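Local coordinates for dipeptide Epimerase (Enterococcus faecalis V583, PDB 3JVA), which belongs to the mandelate racemase/muconate lactonizing enzyme family of the enolase superfamily and carries a magnesium ion in its barrel domain, at residues 146-151 with 178-183; 156-161 with 184-189; 172-177 with 207-212; 132-137 with 318-323. All blocks are in the same frame, centred on the assembly; numbering follows the deposited sequence.

Contact 1: 146-151 with 178-183; sequences KAVEKV and EAVGFD
The closest backbone approach of 146-151 and 178-183 lies at Val148 and Val180, whose CA atoms are 5.9 Å apart, a separation at which alanine and valine side chains meet directly. Segment 146-151 is regular helix, with Val151 N bonded to Ala147 O. The other segment is the last turn of helix 166-180, which stops at Gly181, where phi becomes positive (88°) and the chain turns off toward the next strand.

The contact is built round one methyl group, Val180 CG1. It meets Ala147 CB at 3.7 Å and Val151 CG2 at 3.8 Å, one helical turn further on, while Val148 CG1 stands a little further off at 4.1 Å. With chi1 at -52°, Val180 sets CG1 opposite its own carbonyl carbon, and the methyl projects against the surface made by these three residues. Val148 also touches Ala179, the residue before Val180: its CG1 packs 3.9 Å from Ala179 CB and 3.8 Å from Ala179 O. Val151 and Val180 meet at a slant, so that Val151 CG2 also comes within 4.0 Å of Val180 CB.

Every side-chain pair across the interface is apolar, and about 170 Å² is buried in all. Ala147 is the one buried residue among those that touch, and it also packs on Leu158 of strand 157-161 and on Ile176. Val151 reaches Ile184. The arrangement is that of two successive helices lying side by side in the outer layer of a TIM-type barrel, meeting outside the strands they flank.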
loop_
_atom_site.group_PDB
_atom_site.type_symbol
_atom_site.label_atom_id
_atom_site.label_comp_id
_atom_site.label_asym_id
_atom_site.label_seq_id
_atom_site.Cartn_x
_atom_site.Cartn_y
_atom_site.Cartn_z
ATOM N N LYS B 146 12.747 -0.655 49.675
ATOM C CA LYS B 146 13.944 -0.913 48.883
ATOM C C LYS B 146 14.192 0.278 47.964
ATOM O O LYS B 146 15.332 0.677 47.749
ATOM C CB LYS B 146 13.789 -2.192 48.059
ATOM C CG LYS B 146 13.692 -3.459 48.896
ATOM C CD LYS B 146 13.629 -4.702 48.018
ATOM C CE LYS B 146 12.483 -4.624 47.015
ATOM N NZ LYS B 146 12.359 -5.867 46.215
ATOM N N ALA B 147 13.114 0.849 47.433
ATOM C CA ALA B 147 13.229 2.006 46.554
ATOM C C ALA B 147 13.900 3.161 47.297
ATOM O O ALA B 147 14.826 3.790 46.778
ATOM C CB ALA B 147 11.850 2.429 46.054
ATOM N N VAL B 148 13.441 3.447 48.513
ATOM C CA VAL B 148 14.050 4.536 49.266
ATOM C C VAL B 148 15.528 4.235 49.494
ATOM O O VAL B 148 16.368 5.119 49.361
ATOM C CB VAL B 148 13.338 4.785 50.626
ATOM C CG1 VAL B 148 11.883 5.163 50.384
ATOM C CG2 VAL B 148 13.427 3.563 51.506
ATOM N N GLU B 149 15.851 2.984 49.810
ATOM C CA GLU B 149 17.244 2.605 50.034
ATOM C C GLU B 149 18.104 2.886 48.801
ATOM O O GLU B 149 19.191 3.451 48.913
ATOM C CB GLU B 149 17.344 1.123 50.410
ATOM C CG GLU B 149 16.722 0.794 51.762
ATOM C CD GLU B 149 16.763 -0.687 52.100
ATOM O OE1 GLU B 149 16.239 -1.061 53.169
ATOM O OE2 GLU B 149 17.314 -1.478 51.303
ATOM N N LYS B 150 17.610 2.501 47.625
ATOM C CA LYS B 150 18.358 2.711 46.386
ATOM C C LYS B 150 18.492 4.190 46.058
ATOM O O LYS B 150 19.526 4.634 45.558
ATOM C CB LYS B 150 17.677 1.987 45.219
ATOM C CG LYS B 150 17.364 0.522 45.490
ATOM C CD LYS B 150 18.577 -0.232 46.017
ATOM C CE LYS B 150 18.215 -1.675 46.333
ATOM N NZ LYS B 150 19.340 -2.408 46.971
ATOM N N VAL B 151 17.446 4.960 46.335
ATOM C CA VAL B 151 17.498 6.387 46.068
ATOM C C VAL B 151 18.565 7.034 46.950
ATOM O O VAL B 151 19.281 7.937 46.512
ATOM C CB VAL B 151 16.128 7.049 46.323
ATOM C CG1 VAL B 151 16.268 8.569 46.315
ATOM C CG2 VAL B 151 15.140 6.605 45.248
ATOM N N GLU B 178 4.867 6.836 45.891
ATOM C CA GLU B 178 4.603 7.619 47.093
ATOM C C GLU B 178 5.801 7.628 48.031
ATOM O O GLU B 178 6.018 8.594 48.759
ATOM C CB GLU B 178 3.370 7.077 47.824
ATOM C CG GLU B 178 3.401 5.584 48.087
ATOM C CD GLU B 178 2.088 5.066 48.648
ATOM O OE1 GLU B 178 1.028 5.387 48.063
ATOM O OE2 GLU B 178 2.113 4.335 49.665
ATOM N N ALA B 179 6.589 6.559 47.999
ATOM C CA ALA B 179 7.753 6.468 48.865
ATOM C C ALA B 179 8.911 7.361 48.432
ATOM O O ALA B 179 9.542 8.007 49.271
ATOM C CB ALA B 179 8.222 5.020 48.957
ATOM N N VAL B 180 9.185 7.422 47.131
ATOM C CA VAL B 180 10.311 8.214 46.644
ATOM C C VAL B 180 10.004 9.529 45.923
ATOM O O VAL B 180 10.914 10.285 45.606
ATOM C CB VAL B 180 11.209 7.358 45.722
ATOM C CG1 VAL B 180 11.582 6.056 46.432
ATOM C CG2 VAL B 180 10.485 7.069 44.412
ATOM N N GLY B 181 8.736 9.812 45.653
ATOM C CA GLY B 181 8.424 11.062 44.980
ATOM C C GLY B 181 8.451 10.982 43.466
ATOM O O GLY B 181 8.776 9.941 42.895
ATOM N N PHE B 182 8.139 12.100 42.815
ATOM C CA PHE B 182 8.071 12.156 41.360
ATOM C C PHE B 182 9.338 12.509 40.587
ATOM O O PHE B 182 9.318 12.513 39.358
ATOM C CB PHE B 182 6.938 13.101 40.951
ATOM C CG PHE B 182 5.576 12.550 41.247
ATOM C CD1 PHE B 182 4.887 11.813 40.290
ATOM C CD2 PHE B 182 5.016 12.698 42.509
ATOM C CE1 PHE B 182 3.659 11.223 40.588
ATOM C CE2 PHE B 182 3.792 12.113 42.819
ATOM C CZ PHE B 182 3.113 11.374 41.857
ATOM N N ASP B 183 10.431 12.802 41.284
ATOM C CA ASP B 183 11.677 13.130 40.598
ATOM C C ASP B 183 12.472 11.880 40.240
ATOM O O ASP B 183 13.531 11.970 39.620
ATOM C CB ASP B 183 12.545 14.057 41.450
ATOM C CG ASP B 183 11.978 15.457 41.537
ATOM O OD1 ASP B 183 11.635 16.018 40.474
ATOM O OD2 ASP B 183 11.880 15.996 42.660
#

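Contact 2: 156-161 with 184-189; sequences DTLKIK and IKLRLD. With MG (magnesium ion), chain O.
Thr157 to Lys161 pair in parallel, residue for residue, with Lys185 to Asp189, the two strands of a beta-alpha-beta crossover in the barrel. Five backbone bonds alternate across the pair, from Lys185 N to Asp156 O through to Asp189 N to Ile160 O.

Leu158, Ile160, Leu186 and Leu188 share the face packed against the helices. There Ile160 CG1 and Leu188 CD2 are only 3.4 Å apart, tighter than usual for carbons. Ile160 holds CG1 between its backbone N and carbonyl carbon (chi1 72°), and its side chain runs alongside Leu188, pointing the same way.

The opposite face carries the polar groups. Thr157 turns CG2 over the centre of the Arg187 guanidinium, 3.4 Å above its plane, while OG1 donates to Asp156 OD2 (2.8 Å) from above that carboxylate. Arg187 stays extended from CG to NE, which carries its head to salt bridges with Glu212 and Asp132. The Lys185 chain passes across Thr157 at a slant.

Further along, Lys159 lies beside Asp189 with CE 4.0 Å from OD2, its chain bending only at the last torsion (chi4 -68°). Glu215 and Asp240 complete the protein ligands of the magnesium ion. Asp189 OD2 binds the metal at 2.1 Å, and its OD1 accepts a bond from Asn191 N. A second bond to Asp189 OD1, 2.7 Å long, comes from water 1, which is itself a ligand of the metal.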
loop_
_atom_site.group_PDB
_atom_site.type_symbol
_atom_site.label_atom_id
_atom_site.label_comp_id
_atom_site.label_asym_id
_atom_site.label_seq_id
_atom_site.Cartn_x
_atom_site.Cartn_y
_atom_site.Cartn_z
ATOM N N ASP B 156 18.585 7.377 40.383
ATOM C CA ASP B 156 17.518 8.292 39.995
ATOM C C ASP B 156 16.509 7.584 39.094
ATOM O O ASP B 156 15.523 8.182 38.661
ATOM C CB ASP B 156 18.104 9.512 39.275
ATOM C CG ASP B 156 18.805 9.150 37.974
ATOM O OD1 ASP B 156 19.458 10.039 37.382
ATOM O OD2 ASP B 156 18.700 7.984 37.537
ATOM N N THR B 157 16.759 6.306 38.822
ATOM C CA THR B 157 15.876 5.516 37.969
ATOM C C THR B 157 15.724 4.100 38.513
ATOM O O THR B 157 16.711 3.396 38.750
ATOM C CB THR B 157 16.420 5.452 36.526
ATOM O OG1 THR B 157 16.650 6.783 36.044
ATOM C CG2 THR B 157 15.423 4.753 35.602
ATOM N N LEU B 158 14.479 3.693 38.723
ATOM C CA LEU B 158 14.177 2.368 39.239
ATOM C C LEU B 158 13.400 1.590 38.188
ATOM O O LEU B 158 12.577 2.152 37.466
ATOM C CB LEU B 158 13.337 2.473 40.514
ATOM C CG LEU B 158 13.918 3.360 41.615
ATOM C CD1 LEU B 158 12.893 3.510 42.737
ATOM C CD2 LEU B 158 15.216 2.759 42.135
ATOM N N LYS B 159 13.669 0.295 38.111
ATOM C CA LYS B 159 13.008 -0.571 37.150
ATOM C C LYS B 159 12.288 -1.695 37.871
ATOM O O LYS B 159 12.842 -2.300 38.790
ATOM C CB LYS B 159 14.041 -1.158 36.186
ATOM C CG LYS B 159 13.500 -2.245 35.269
ATOM C CD LYS B 159 14.527 -2.607 34.205
ATOM C CE LYS B 159 14.131 -3.864 33.449
ATOM N NZ LYS B 159 14.209 -5.049 34.343
ATOM N N ILE B 160 11.050 -1.963 37.465
ATOM C CA ILE B 160 10.277 -3.038 38.075
ATOM C C ILE B 160 9.472 -3.798 37.033
ATOM O O ILE B 160 9.024 -3.233 36.033
ATOM C CB ILE B 160 9.289 -2.534 39.164
ATOM C CG1 ILE B 160 8.125 -1.789 38.519
ATOM C CG2 ILE B 160 10.015 -1.639 40.156
ATOM C CD1 ILE B 160 6.966 -1.535 39.468
ATOM N N LYS B 161 9.296 -5.088 37.279
ATOM C CA LYS B 161 8.539 -5.942 36.380
ATOM C C LYS B 161 7.045 -5.811 36.665
ATOM O O LYS B 161 6.636 -5.706 37.822
ATOM C CB LYS B 161 8.974 -7.397 36.565
ATOM C CG LYS B 161 8.246 -8.387 35.670
ATOM C CD LYS B 161 8.830 -9.797 35.792
ATOM C CE LYS B 161 8.682 -10.347 37.202
ATOM N NZ LYS B 161 9.224 -11.733 37.328
ATOM N N ILE B 184 11.961 10.718 40.632
ATOM C CA ILE B 184 12.632 9.456 40.338
ATOM C C ILE B 184 11.932 8.809 39.145
ATOM O O ILE B 184 10.704 8.705 39.114
ATOM C CB ILE B 184 12.575 8.487 41.549
ATOM C CG1 ILE B 184 13.274 9.113 42.759
ATOM C CG2 ILE B 184 13.237 7.157 41.195
ATOM C CD1 ILE B 184 14.740 9.442 42.537
ATOM N N LYS B 185 12.713 8.387 38.156
ATOM C CA LYS B 185 12.139 7.757 36.976
ATOM C C LYS B 185 11.804 6.301 37.241
ATOM O O LYS B 185 12.562 5.583 37.902
ATOM C CB LYS B 185 13.103 7.878 35.789
ATOM C CG LYS B 185 13.184 9.294 35.229
ATOM C CD LYS B 185 14.231 9.425 34.130
ATOM C CE LYS B 185 15.637 9.233 34.676
ATOM N NZ LYS B 185 16.678 9.493 33.640
ATOM N N LEU B 186 10.654 5.873 36.737
ATOM C CA LEU B 186 10.210 4.499 36.918
ATOM C C LEU B 186 10.049 3.819 35.570
ATOM O O LEU B 186 9.243 4.248 34.746
ATOM C CB LEU B 186 8.875 4.460 37.670
ATOM C CG LEU B 186 8.882 4.913 39.132
ATOM C CD1 LEU B 186 7.461 4.886 39.680
ATOM C CD2 LEU B 186 9.779 3.991 39.949
ATOM N N ARG B 187 10.841 2.773 35.347
ATOM C CA ARG B 187 10.789 1.998 34.106
ATOM C C ARG B 187 10.112 0.676 34.397
ATOM O O ARG B 187 10.505 -0.034 35.324
ATOM C CB ARG B 187 12.197 1.699 33.590
ATOM C CG ARG B 187 12.940 2.903 33.133
ATOM C CD ARG B 187 14.357 2.573 32.703
ATOM N NE ARG B 187 15.024 3.797 32.282
ATOM C CZ ARG B 187 16.335 3.975 32.267
ATOM N NH1 ARG B 187 17.149 3.001 32.653
ATOM N NH2 ARG B 187 16.829 5.141 31.880
ATOM N N LEU B 188 9.114 0.327 33.595
ATOM C CA LEU B 188 8.414 -0.927 33.800
ATOM C C LEU B 188 8.743 -1.902 32.683
ATOM O O LEU B 188 8.953 -1.498 31.542
ATOM C CB LEU B 188 6.901 -0.693 33.823
ATOM C CG LEU B 188 6.412 0.447 34.717
ATOM C CD1 LEU B 188 4.894 0.432 34.747
ATOM C CD2 LEU B 188 6.991 0.299 36.125
ATOM N N ASP B 189 8.816 -3.183 33.021
ATOM C CA ASP B 189 9.060 -4.203 32.012
ATOM C C ASP B 189 7.864 -5.131 32.099
ATOM O O ASP B 189 7.716 -5.856 33.082
ATOM C CB ASP B 189 10.341 -4.988 32.297
ATOM C CG ASP B 189 10.756 -5.845 31.121
ATOM O OD1 ASP B 189 9.851 -6.339 30.413
ATOM O OD2 ASP B 189 11.975 -6.021 30.903
HETATM MG MG MG O . 13.060 -6.512 29.201
HETATM O O HOH W 1 11.281 -6.917 28.218
HETATM O O HOH W 2 13.125 -8.502 29.703
HETATM O O HOH W 3 14.849 -6.465 30.391
#

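Contact 3: 172-177 with 207-212; sequences RVKAIR and ADYQIE
On the outside of the TIM-type barrel, helix 166-180 meets the loop that leads from helix 196-206 into strand 213-215, with Arg177, Val173 and Lys174 facing Tyr209 and Gln210. Arg177 supplies the polar link. Its chain leaves CB with CG opposite the backbone N and then folds twice, at chi2 (57°) and chi3, which swings the guanidinium up to the loop backbone. NE donates to Tyr209 O at 2.9 Å, a moderately straight bond (153°) close to the guanidinium plane. NH2 reaches Gln210 O at 2.6 Å, a short but bent bond, and adds a weak one to Tyr209 O. The amide of Gln210 lies over one face of the guanidinium, off toward its rim and with the two planes well out of parallel; its NE2 is bonded to Phe182 O.

The Tyr209 side chain crosses those of Val173 and Lys174 obliquely. Val173 CG1 packs on its CB at 3.6 Å, and Ile211 CD1 touches the same methyl at 4.1 Å. Lys174 CA makes an off-centre CH-pi contact, 4.3 Å from the ring centroid and 28° from the normal, and the Lys174 chain, bent at chi3, runs out past the hydroxyl.

Arg177 NH1 bonds to Gly181 O and Ile184 O, so this buried guanidinium grips four main-chain carbonyls. Its charge is therefore probably met in large part by carbonyl dipoles, and its rotation is fixed by bonds to two successive helix-to-strand loops.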
loop_
_atom_site.group_PDB
_atom_site.type_symbol
_atom_site.label_atom_id
_atom_site.label_comp_id
_atom_site.label_asym_id
_atom_site.label_seq_id
_atom_site.Cartn_x
_atom_site.Cartn_y
_atom_site.Cartn_z
ATOM N N ARG B 172 2.138 -2.024 43.657
ATOM C CA ARG B 172 3.579 -1.864 43.784
ATOM C C ARG B 172 4.038 -0.505 43.273
ATOM O O ARG B 172 4.805 0.185 43.940
ATOM C CB ARG B 172 4.301 -2.978 43.019
ATOM C CG ARG B 172 4.161 -4.339 43.670
ATOM C CD ARG B 172 4.666 -5.464 42.783
ATOM N NE ARG B 172 4.497 -6.754 43.448
ATOM C CZ ARG B 172 4.091 -7.864 42.841
ATOM N NH1 ARG B 172 3.808 -7.849 41.543
ATOM N NH2 ARG B 172 3.968 -8.991 43.531
ATOM N N VAL B 173 3.567 -0.119 42.092
ATOM C CA VAL B 173 3.955 1.166 41.524
ATOM C C VAL B 173 3.495 2.311 42.427
ATOM O O VAL B 173 4.229 3.271 42.655
ATOM C CB VAL B 173 3.369 1.346 40.105
ATOM C CG1 VAL B 173 3.628 2.755 39.605
ATOM C CG2 VAL B 173 4.002 0.330 39.158
ATOM N N LYS B 174 2.280 2.194 42.947
ATOM C CA LYS B 174 1.725 3.210 43.834
ATOM C C LYS B 174 2.599 3.401 45.073
ATOM O O LYS B 174 2.949 4.525 45.428
ATOM C CB LYS B 174 0.316 2.807 44.266
ATOM C CG LYS B 174 -0.299 3.729 45.305
ATOM C CD LYS B 174 -1.648 3.210 45.786
ATOM C CE LYS B 174 -2.666 3.174 44.662
ATOM N NZ LYS B 174 -4.000 2.707 45.134
ATOM N N ALA B 175 2.944 2.296 45.727
ATOM C CA ALA B 175 3.772 2.325 46.930
ATOM C C ALA B 175 5.147 2.924 46.653
ATOM O O ALA B 175 5.645 3.761 47.406
ATOM C CB ALA B 175 3.920 0.914 47.493
ATOM N N ILE B 176 5.766 2.492 45.563
ATOM C CA ILE B 176 7.083 2.999 45.211
ATOM C C ILE B 176 7.045 4.500 44.953
ATOM O O ILE B 176 7.846 5.252 45.515
ATOM C CB ILE B 176 7.632 2.265 43.966
ATOM C CG1 ILE B 176 7.847 0.787 44.305
ATOM C CG2 ILE B 176 8.928 2.909 43.506
ATOM C CD1 ILE B 176 8.238 -0.081 43.119
ATOM N N ARG B 177 6.110 4.939 44.115
ATOM C CA ARG B 177 5.997 6.355 43.790
ATOM C C ARG B 177 5.797 7.225 45.027
ATOM O O ARG B 177 6.478 8.235 45.196
ATOM C CB ARG B 177 4.846 6.598 42.804
ATOM C CG ARG B 177 4.658 8.067 42.432
ATOM C CD ARG B 177 5.930 8.654 41.837
ATOM N NE ARG B 177 6.167 8.199 40.471
ATOM C CZ ARG B 177 7.347 8.250 39.862
ATOM N NH1 ARG B 177 8.405 8.728 40.502
ATOM N NH2 ARG B 177 7.467 7.847 38.603
ATOM N N ALA B 207 0.090 4.619 33.859
ATOM C CA ALA B 207 0.564 5.955 33.501
ATOM C C ALA B 207 0.193 7.037 34.514
ATOM O O ALA B 207 0.856 8.069 34.587
ATOM C CB ALA B 207 0.043 6.343 32.117
ATOM N N ASP B 208 -0.866 6.811 35.288
ATOM C CA ASP B 208 -1.287 7.791 36.288
ATOM C C ASP B 208 -0.204 8.042 37.332
ATOM O O ASP B 208 -0.257 9.032 38.063
ATOM C CB ASP B 208 -2.559 7.332 37.009
ATOM C CG ASP B 208 -3.775 7.307 36.100
ATOM O OD1 ASP B 208 -3.918 8.228 35.270
ATOM O OD2 ASP B 208 -4.597 6.375 36.228
ATOM N N TYR B 209 0.775 7.147 37.403
ATOM C CA TYR B 209 1.854 7.274 38.375
ATOM C C TYR B 209 3.146 7.811 37.779
ATOM O O TYR B 209 4.202 7.742 38.407
ATOM C CB TYR B 209 2.102 5.918 39.038
ATOM C CG TYR B 209 0.898 5.433 39.807
ATOM C CD1 TYR B 209 0.605 5.947 41.071
ATOM C CD2 TYR B 209 0.010 4.522 39.245
ATOM C CE1 TYR B 209 -0.546 5.568 41.751
ATOM C CE2 TYR B 209 -1.147 4.136 39.917
ATOM C CZ TYR B 209 -1.417 4.665 41.170
ATOM O OH TYR B 209 -2.563 4.300 41.835
ATOM N N GLN B 210 3.054 8.358 36.570
ATOM C CA GLN B 210 4.211 8.913 35.880
ATOM C C GLN B 210 5.222 7.814 35.564
ATOM O O GLN B 210 6.129 7.539 36.350
ATOM C CB GLN B 210 4.887 9.992 36.733
ATOM C CG GLN B 210 6.130 10.580 36.079
ATOM C CD GLN B 210 6.925 11.475 37.012
ATOM O OE1 GLN B 210 6.438 12.515 37.460
ATOM N NE2 GLN B 210 8.158 11.074 37.307
ATOM N N ILE B 211 5.063 7.194 34.405
ATOM C CA ILE B 211 5.955 6.121 33.990
ATOM C C ILE B 211 6.861 6.612 32.877
ATOM O O ILE B 211 6.392 7.228 31.925
ATOM C CB ILE B 211 5.144 4.914 33.496
ATOM C CG1 ILE B 211 4.227 4.427 34.618
ATOM C CG2 ILE B 211 6.075 3.801 33.038
ATOM C CD1 ILE B 211 4.949 4.147 35.926
ATOM N N GLU B 212 8.162 6.360 33.001
ATOM C CA GLU B 212 9.100 6.794 31.974
ATOM C C GLU B 212 8.921 5.991 30.687
ATOM O O GLU B 212 8.961 6.547 29.583
ATOM C CB GLU B 212 10.547 6.642 32.442
ATOM C CG GLU B 212 11.532 7.055 31.362
ATOM C CD GLU B 212 12.925 6.523 31.595
ATOM O OE1 GLU B 212 13.055 5.456 32.226
ATOM O OE2 GLU B 212 13.885 7.162 31.127
#

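Contact 4: 132-137 with 318-323; sequences DITLGI and DLDATF
The backbones of 132-137 and 318-323 run close at two points, with CA atoms 5.3 Å apart at Asp132 and Asp318 and 5.5 Å apart at Ile133 and Asp320, before segment 318-323 turns into a short 3-10 stretch.

Three aspartates and a threonine dominate the side-chain contacts. Asp132 OD1 and Asp318 OD1 lie 2.5 Å apart, their carboxylate planes turned 58° against each other. Asp132 OD2 points to a different partner, the salt-bridged NH1 of Arg187. Asp320 grips the strand directly: Thr134 N donates to its OD2 at 2.8 Å with an N-H...O angle of 155°, arriving on the anti side of the carboxylate and somewhat out of its plane. A chi1 of 61° holds the Asp320 carboxyl group between the residue's own backbone N and carbonyl carbon, turned to the strand.

The place of these groups follows from the topology. Strands 128-134 and 314-317 are the first and last of the eight parallel strands of the barrel; Asp132 and Ala317 share a backbone bond, so the contact lies at the seam where a TIM-type barrel closes. The side chain of Asp318 is about 6 Å from the magnesium ion at the nearest atoms, and Lys159 NZ forms a long, weak ion pair with Asp318 OD2.

Beside the polar cluster, Ile133 CD1 packs obliquely on the Phe323 ring, 3.9 Å from CD2, while Asp132 O lies at the ring's edge. Water 4 lies within bonding distance of Thr134 OG1, Asp318 OD2 and Asp320 OD1, with more acceptors in reach than it has protons, so these bonds are probably shared.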
loop_
_atom_site.group_PDB
_atom_site.type_symbol
_atom_site.label_atom_id
_atom_site.label_comp_id
_atom_site.label_asym_id
_atom_site.label_seq_id
_atom_site.Cartn_x
_atom_site.Cartn_y
_atom_site.Cartn_z
ATOM N N ASP B 132 20.222 2.315 35.883
ATOM C CA ASP B 132 19.099 2.260 36.802
ATOM C C ASP B 132 19.409 1.031 37.643
ATOM O O ASP B 132 20.493 0.448 37.538
ATOM C CB ASP B 132 17.768 2.038 36.056
ATOM C CG ASP B 132 17.732 0.721 35.270
ATOM O OD1 ASP B 132 18.355 -0.277 35.703
ATOM O OD2 ASP B 132 17.054 0.676 34.221
ATOM N N ILE B 133 18.468 0.644 38.487
ATOM C CA ILE B 133 18.624 -0.560 39.280
ATOM C C ILE B 133 17.238 -1.176 39.363
ATOM O O ILE B 133 16.235 -0.470 39.550
ATOM C CB ILE B 133 19.189 -0.285 40.702
ATOM C CG1 ILE B 133 19.449 -1.625 41.404
ATOM C CG2 ILE B 133 18.220 0.556 41.515
ATOM C CD1 ILE B 133 20.268 -1.505 42.676
ATOM N N THR B 134 17.182 -2.490 39.187
ATOM C CA THR B 134 15.922 -3.217 39.215
ATOM C C THR B 134 15.533 -3.620 40.631
ATOM O O THR B 134 16.352 -4.129 41.387
ATOM C CB THR B 134 16.009 -4.489 38.333
ATOM O OG1 THR B 134 16.263 -4.112 36.973
ATOM C CG2 THR B 134 14.709 -5.285 38.397
ATOM N N LEU B 135 14.280 -3.375 40.992
ATOM C CA LEU B 135 13.795 -3.750 42.310
ATOM C C LEU B 135 13.136 -5.114 42.170
ATOM O O LEU B 135 12.268 -5.302 41.316
ATOM C CB LEU B 135 12.768 -2.734 42.824
ATOM C CG LEU B 135 13.220 -1.283 43.000
ATOM C CD1 LEU B 135 12.037 -0.454 43.484
ATOM C CD2 LEU B 135 14.372 -1.198 43.994
ATOM N N GLY B 136 13.551 -6.066 42.998
ATOM C CA GLY B 136 12.972 -7.393 42.927
ATOM C C GLY B 136 11.505 -7.379 43.308
ATOM O O GLY B 136 11.100 -6.629 44.196
ATOM N N ILE B 137 10.705 -8.201 42.640
ATOM C CA ILE B 137 9.279 -8.258 42.930
ATOM C C ILE B 137 9.045 -8.725 44.361
ATOM O O ILE B 137 9.671 -9.674 44.830
ATOM C CB ILE B 137 8.549 -9.192 41.935
ATOM C CG1 ILE B 137 8.567 -8.557 40.541
ATOM C CG2 ILE B 137 7.108 -9.427 42.374
ATOM C CD1 ILE B 137 7.937 -7.168 40.485
ATOM N N ASP B 318 20.483 -0.296 31.730
ATOM C CA ASP B 318 19.921 -1.140 32.776
ATOM C C ASP B 318 20.995 -2.205 32.968
ATOM O O ASP B 318 20.827 -3.353 32.570
ATOM C CB ASP B 318 18.599 -1.758 32.300
ATOM C CG ASP B 318 18.002 -2.722 33.308
ATOM O OD1 ASP B 318 18.169 -2.492 34.523
ATOM O OD2 ASP B 318 17.356 -3.706 32.884
ATOM N N LEU B 319 22.108 -1.792 33.568
ATOM C CA LEU B 319 23.258 -2.674 33.783
ATOM C C LEU B 319 23.532 -2.795 35.275
ATOM O O LEU B 319 24.511 -2.255 35.782
ATOM C CB LEU B 319 24.477 -2.085 33.067
ATOM C CG LEU B 319 24.280 -1.806 31.573
ATOM C CD1 LEU B 319 25.467 -1.020 31.037
ATOM C CD2 LEU B 319 24.110 -3.123 30.816
ATOM N N ASP B 320 22.667 -3.535 35.958
ATOM C CA ASP B 320 22.745 -3.696 37.405
ATOM C C ASP B 320 23.102 -5.092 37.906
ATOM O O ASP B 320 23.043 -5.347 39.107
ATOM C CB ASP B 320 21.396 -3.289 38.004
ATOM C CG ASP B 320 20.251 -4.158 37.503
ATOM O OD1 ASP B 320 20.428 -4.882 36.492
ATOM O OD2 ASP B 320 19.163 -4.113 38.111
ATOM N N ALA B 321 23.481 -5.992 37.006
ATOM C CA ALA B 321 23.797 -7.357 37.420
ATOM C C ALA B 321 24.871 -7.489 38.504
ATOM O O ALA B 321 24.743 -8.332 39.392
ATOM C CB ALA B 321 24.179 -8.198 36.203
ATOM N N THR B 322 25.922 -6.672 38.456
ATOM C CA THR B 322 26.969 -6.806 39.468
ATOM C C THR B 322 26.486 -6.475 40.872
ATOM O O THR B 322 27.043 -6.973 41.854
ATOM C CB THR B 322 28.219 -5.934 39.167
ATOM O OG1 THR B 322 27.892 -4.543 39.283
ATOM C CG2 THR B 322 28.746 -6.221 37.763
ATOM N N PHE B 323 25.442 -5.655 40.969
ATOM C CA PHE B 323 24.911 -5.261 42.273
ATOM C C PHE B 323 24.229 -6.404 43.015
ATOM O O PHE B 323 24.043 -6.333 44.231
ATOM C CB PHE B 323 23.907 -4.109 42.128
ATOM C CG PHE B 323 24.402 -2.961 41.297
ATOM C CD1 PHE B 323 25.756 -2.660 41.220
ATOM C CD2 PHE B 323 23.498 -2.158 40.608
ATOM C CE1 PHE B 323 26.205 -1.575 40.467
ATOM C CE2 PHE B 323 23.935 -1.071 39.854
ATOM C CZ PHE B 323 25.286 -0.779 39.783
HETATM O O HOH W 4 18.076 -5.584 35.162
#

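In the fold
Contacts 2 and 4 are buried in the barrel, whereas contact 1 is at the surface and contact 3 is partly buried; the centres of contacts 1 and 3 are about 24 Å from the chain centre, against 15 and 11 Å for contacts 2 and 4. Contacts 1 and 3 both use helix 166-180, the crossover helix between the strands of contact 2, and 157-161 neighbours strand 128-134 of contact 4. Chemistry follows position: apolar between the helices of contact 1, carbonyl-binding in contact 3, charged and metal-linked on the inner face of the barrel strands, apolar on their helix side. Arg187 links contact 2 to contacts 3 and 4; contact 1 joins contact 2 through packing alone.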